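Local coordinates for cobalamin biosynthesis protein CobN (Mycobacterium tuberculosis, PDB 7C6O) that is the large, catalytic subunit of cobaltochelatase, the enzyme that inserts cobalt into the corrin ring during cobalamin biosynthesis, at residues G388-A393 with R1133-K1138; D611-P616 with G700-G705. All coordinates share one frame; numbering follows the deposited sequence.

Contact 1 (388-393 with 1133-1138) and contact 2 (611-616 with 700-705) are neighbours, their centres 10 Å apart. H702 joins them. Its ring packs on 611-616 in contact 2, while its backbone pairs with the other contact: D390 N lies 2.8 Å from H702 O, and H702 N lies 3.0 Å from G388 O. Both are probable hydrogen bonds. H1135 NE2 lies 3.0 Å from L701 N. In sequence, both segments of contact 2 fall between those of contact 1. All four segments lie in the CobN/magnesium chelatase family region. Neither contact includes the sodium ligands D125 and S127.

Contact 1: G388-A393 with R1133-K1138; sequences GLDTPA and RRHGYK
This is a buried polar contact between the starts of two helices, 391-405 and 1136-1157, far apart in the CobN/magnesium chelatase sequence. An N-cap residue, D390, is its centre. D390 OD1 accepts from A393 N at 3.1 Å, which caps helix 391-405. The amide comes from above the carboxylate plane. The other oxygen reaches the second segment: H1135 ND1 donates to D390 OD2 at 2.9 Å, with an N-H...O angle of 158°. The oxygen lies in the plane of the imidazole, at its edge, and is used on its anti side. Ring and carboxylate planes are 68° apart. D390 has CG anti to the backbone N, and this brings its carboxylate to the H1135 ring edge.

A water also joins the two segments. It donates to D390 OD1 at 2.7 Å and to H1135 O, and accepts from K1138 N. D390 OD1 therefore takes two bonds, one from a helix amide and one from this water. Two bonds to OD1 and one to OD2 should hold the carboxylate in a fixed rotation. The nearby helix start would probably stabilise its negative charge.

P392 lies beside the second helix. Its CG is 4.0 Å from Y1137 CD1, and its CD packs on K1138 CB. I424 of helix 420-431 touches both P392 and Y1137, whose OH bonds to I383 O.

K1138 slides past D390 and ends at L389 O. Its chain is bent at chi2 and chi4, which turns the ammonium back to the L389 carbonyl. E1142 forms a salt bridge with NZ, and A386 O accepts a further bond. T391 OG1 sits 3.5 Å from K1138 CE and bonds to G384 O. K1138 NZ donates to L389 O at 3.0 Å, tilted 23° from the carbonyl plane.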
# COMPACT_ATOMS: atom_id res chain seq x y z
N GLY A 388 3.95 15.61 2.75
CA GLY A 388 5.29 16.00 2.38
C GLY A 388 5.42 16.84 1.13
O GLY A 388 6.54 17.20 0.75
N LEU A 389 4.31 17.20 0.48
CA LEU A 389 4.34 17.83 -0.83
C LEU A 389 3.74 19.23 -0.77
O LEU A 389 2.69 19.44 -0.16
CB LEU A 389 3.58 16.97 -1.85
CG LEU A 389 3.62 17.40 -3.32
CD1 LEU A 389 5.01 17.16 -3.90
CD2 LEU A 389 2.57 16.64 -4.13
N ASP A 390 4.42 20.17 -1.42
CA ASP A 390 3.86 21.50 -1.67
C ASP A 390 2.94 21.37 -2.88
O ASP A 390 3.37 21.54 -4.03
CB ASP A 390 4.96 22.53 -1.89
CG ASP A 390 4.44 23.96 -1.96
OD1 ASP A 390 3.26 24.18 -2.32
OD2 ASP A 390 5.23 24.89 -1.67
N THR A 391 1.67 21.07 -2.62
CA THR A 391 0.72 20.83 -3.70
C THR A 391 0.52 22.05 -4.60
O THR A 391 0.53 21.88 -5.83
CB THR A 391 -0.61 20.35 -3.11
OG1 THR A 391 -0.38 19.73 -1.85
CG2 THR A 391 -1.28 19.35 -4.05
N PRO A 392 0.33 23.27 -4.08
CA PRO A 392 0.15 24.40 -5.01
C PRO A 392 1.37 24.68 -5.87
O PRO A 392 1.22 24.92 -7.08
CB PRO A 392 -0.16 25.58 -4.07
CG PRO A 392 -0.70 24.94 -2.84
CD PRO A 392 0.09 23.68 -2.69
N ALA A 393 2.57 24.65 -5.29
CA ALA A 393 3.77 24.89 -6.09
C ALA A 393 4.00 23.76 -7.10
O ALA A 393 4.45 24.01 -8.22
CB ALA A 393 4.99 25.06 -5.19
N ARG A 1133 6.83 28.54 6.50
CA ARG A 1133 6.54 29.87 6.00
C ARG A 1133 7.22 30.15 4.66
O ARG A 1133 6.96 31.20 4.06
CB ARG A 1133 6.95 30.93 7.02
CG ARG A 1133 6.02 31.00 8.22
CD ARG A 1133 6.20 32.28 9.00
NE ARG A 1133 7.53 32.36 9.61
CZ ARG A 1133 7.82 31.92 10.83
NH1 ARG A 1133 6.88 31.37 11.58
NH2 ARG A 1133 9.06 32.04 11.29
N ARG A 1134 8.08 29.25 4.19
CA ARG A 1134 8.61 29.33 2.84
C ARG A 1134 7.71 28.64 1.82
O ARG A 1134 8.03 28.65 0.63
CB ARG A 1134 10.01 28.71 2.77
CG ARG A 1134 11.05 29.41 3.62
CD ARG A 1134 12.45 28.96 3.25
NE ARG A 1134 12.65 27.54 3.47
CZ ARG A 1134 13.13 27.02 4.59
NH1 ARG A 1134 13.46 27.82 5.60
NH2 ARG A 1134 13.29 25.71 4.71
N HIS A 1135 6.59 28.06 2.25
CA HIS A 1135 5.77 27.25 1.36
C HIS A 1135 4.30 27.68 1.35
O HIS A 1135 3.43 26.87 1.01
CB HIS A 1135 5.90 25.77 1.71
CG HIS A 1135 7.24 25.20 1.36
ND1 HIS A 1135 7.55 24.76 0.09
CD2 HIS A 1135 8.36 25.02 2.11
CE1 HIS A 1135 8.80 24.33 0.07
NE2 HIS A 1135 9.31 24.48 1.28
N GLY A 1136 4.02 28.93 1.71
CA GLY A 1136 2.72 29.53 1.42
C GLY A 1136 1.55 28.74 1.96
O GLY A 1136 1.53 28.32 3.13
N TYR A 1137 0.55 28.54 1.10
CA TYR A 1137 -0.71 27.92 1.50
C TYR A 1137 -0.48 26.56 2.15
O TYR A 1137 -1.04 26.27 3.22
CB TYR A 1137 -1.64 27.79 0.29
CG TYR A 1137 -2.93 27.03 0.54
CD1 TYR A 1137 -2.98 25.65 0.42
CD2 TYR A 1137 -4.10 27.70 0.87
CE1 TYR A 1137 -4.14 24.95 0.64
CE2 TYR A 1137 -5.28 27.01 1.10
CZ TYR A 1137 -5.29 25.63 0.98
OH TYR A 1137 -6.46 24.93 1.20
N LYS A 1138 0.34 25.72 1.53
CA LYS A 1138 0.52 24.36 2.03
C LYS A 1138 1.32 24.35 3.32
O LYS A 1138 1.06 23.53 4.22
CB LYS A 1138 1.19 23.49 0.97
CG LYS A 1138 1.25 22.01 1.31
CD LYS A 1138 -0.13 21.46 1.66
CE LYS A 1138 -0.14 19.94 1.62
NZ LYS A 1138 0.99 19.34 2.37
O HOH W 1 2.02 26.15 -1.03

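Contact 2: D611-P616 with G700-G705; sequences DHLIPP and GLHILG
P615 and H702 bring the two backbones closest, their CA atoms 4.5 Å apart. The segments run nearly antiparallel, 158° apart end to end, without a direct hydrogen bond between them. Segment 611-616 leaves the end of strand 608-612, which runs parallel to strand 586-591. From L613 to P616 it is extended in a polyproline-II-like form. It lies against loop 700-705, between strand 696-698 and helix 710-722. P616 lies against the backbone of G700 and L701, with CG 3.7 Å from G700 CA. P615 CB packs near G700 O, a buried oxygen with no hydrogen-bond partner in the model.

H702 fills the middle of the contact. Its side chain is extended, CG opposite the backbone N (chi1 -178°), which places the ring beneath L613 CB. L613 CB lies over one face in a CH-pi contact, 3.8 Å from the ring centroid. The H612 and H702 rings are nearly parallel, 12° apart, but slid so far that they barely overlap. H612 ND1 donates to L613 O at 2.9 Å, which should limit the rotation of its ring. L704 CD1 meets H612 CB at 3.6 Å, the two side chains crossing at about a right angle.

H702 NE2 bonds to E807 OE1, and E807 OE2 accepts from L613 N, so one carboxylate links the two segments. A water 2.8 Å from H702 ND1 donates to I614 O at 3.0 Å.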
# COMPACT_ATOMS: atom_id res chain seq x y z
N ASP A 611 6.19 8.38 -8.49
CA ASP A 611 6.50 8.70 -7.11
C ASP A 611 7.45 9.90 -7.04
O ASP A 611 8.14 10.23 -8.00
CB ASP A 611 7.04 7.48 -6.35
CG ASP A 611 8.36 6.95 -6.89
OD1 ASP A 611 8.99 7.58 -7.76
OD2 ASP A 611 8.76 5.87 -6.42
N HIS A 612 7.43 10.57 -5.89
CA HIS A 612 8.19 11.80 -5.73
C HIS A 612 8.98 11.76 -4.43
O HIS A 612 8.70 10.98 -3.51
CB HIS A 612 7.29 13.05 -5.78
CG HIS A 612 6.35 13.19 -4.61
ND1 HIS A 612 6.77 13.58 -3.36
CD2 HIS A 612 5.00 13.04 -4.53
CE1 HIS A 612 5.72 13.63 -2.55
NE2 HIS A 612 4.64 13.31 -3.23
N LEU A 613 9.98 12.64 -4.38
CA LEU A 613 10.95 12.63 -3.29
C LEU A 613 10.30 13.03 -1.97
O LEU A 613 9.27 13.70 -1.92
CB LEU A 613 12.10 13.59 -3.63
CG LEU A 613 13.37 13.51 -2.77
CD1 LEU A 613 13.98 12.12 -2.85
CD2 LEU A 613 14.36 14.57 -3.21
N ILE A 614 10.93 12.58 -0.88
CA ILE A 614 10.57 12.99 0.47
C ILE A 614 10.84 14.49 0.61
O ILE A 614 11.61 15.05 -0.18
CB ILE A 614 11.36 12.18 1.51
CG1 ILE A 614 12.86 12.48 1.38
CG2 ILE A 614 11.08 10.69 1.35
CD1 ILE A 614 13.68 11.98 2.56
N PRO A 615 10.23 15.17 1.57
CA PRO A 615 10.56 16.58 1.80
C PRO A 615 12.02 16.74 2.18
O PRO A 615 12.66 15.77 2.62
CB PRO A 615 9.63 16.98 2.97
CG PRO A 615 9.22 15.69 3.60
CD PRO A 615 9.17 14.69 2.49
N PRO A 616 12.59 17.93 2.01
CA PRO A 616 13.94 18.16 2.51
C PRO A 616 13.99 17.95 4.01
O PRO A 616 13.05 18.31 4.73
CB PRO A 616 14.22 19.62 2.12
CG PRO A 616 12.88 20.24 2.00
CD PRO A 616 11.98 19.16 1.46
N GLY A 700 11.23 21.90 5.02
CA GLY A 700 10.54 22.40 3.85
C GLY A 700 9.60 21.33 3.34
O GLY A 700 9.35 20.32 3.99
N LEU A 701 9.05 21.57 2.15
CA LEU A 701 8.19 20.62 1.48
C LEU A 701 8.74 20.35 0.09
O LEU A 701 9.40 21.20 -0.51
CB LEU A 701 6.75 21.13 1.38
CG LEU A 701 6.04 21.43 2.70
CD1 LEU A 701 4.68 22.05 2.46
CD2 LEU A 701 5.91 20.16 3.52
N HIS A 702 8.48 19.15 -0.42
CA HIS A 702 8.96 18.81 -1.75
C HIS A 702 8.11 19.50 -2.81
O HIS A 702 6.89 19.62 -2.66
CB HIS A 702 8.94 17.30 -1.98
CG HIS A 702 9.46 16.89 -3.32
ND1 HIS A 702 10.75 17.15 -3.72
CD2 HIS A 702 8.86 16.28 -4.37
CE1 HIS A 702 10.93 16.70 -4.95
NE2 HIS A 702 9.80 16.16 -5.37
N ILE A 703 8.76 19.96 -3.86
CA ILE A 703 8.10 20.49 -5.05
C ILE A 703 8.38 19.53 -6.20
O ILE A 703 9.54 19.19 -6.45
CB ILE A 703 8.57 21.91 -5.39
CG1 ILE A 703 8.23 22.88 -4.25
CG2 ILE A 703 7.93 22.39 -6.69
CD1 ILE A 703 8.70 24.29 -4.51
N LEU A 704 7.32 19.08 -6.86
CA LEU A 704 7.44 18.08 -7.91
C LEU A 704 8.48 18.49 -8.94
O LEU A 704 8.45 19.61 -9.46
CB LEU A 704 6.07 17.88 -8.58
CG LEU A 704 5.62 16.48 -8.99
CD1 LEU A 704 5.72 15.52 -7.82
CD2 LEU A 704 4.20 16.54 -9.51
N GLY A 705 9.42 17.59 -9.21
CA GLY A 705 10.45 17.82 -10.21
C GLY A 705 11.64 18.64 -9.75
O GLY A 705 12.54 18.88 -10.56
O HOH W 2 12.55 17.52 -1.57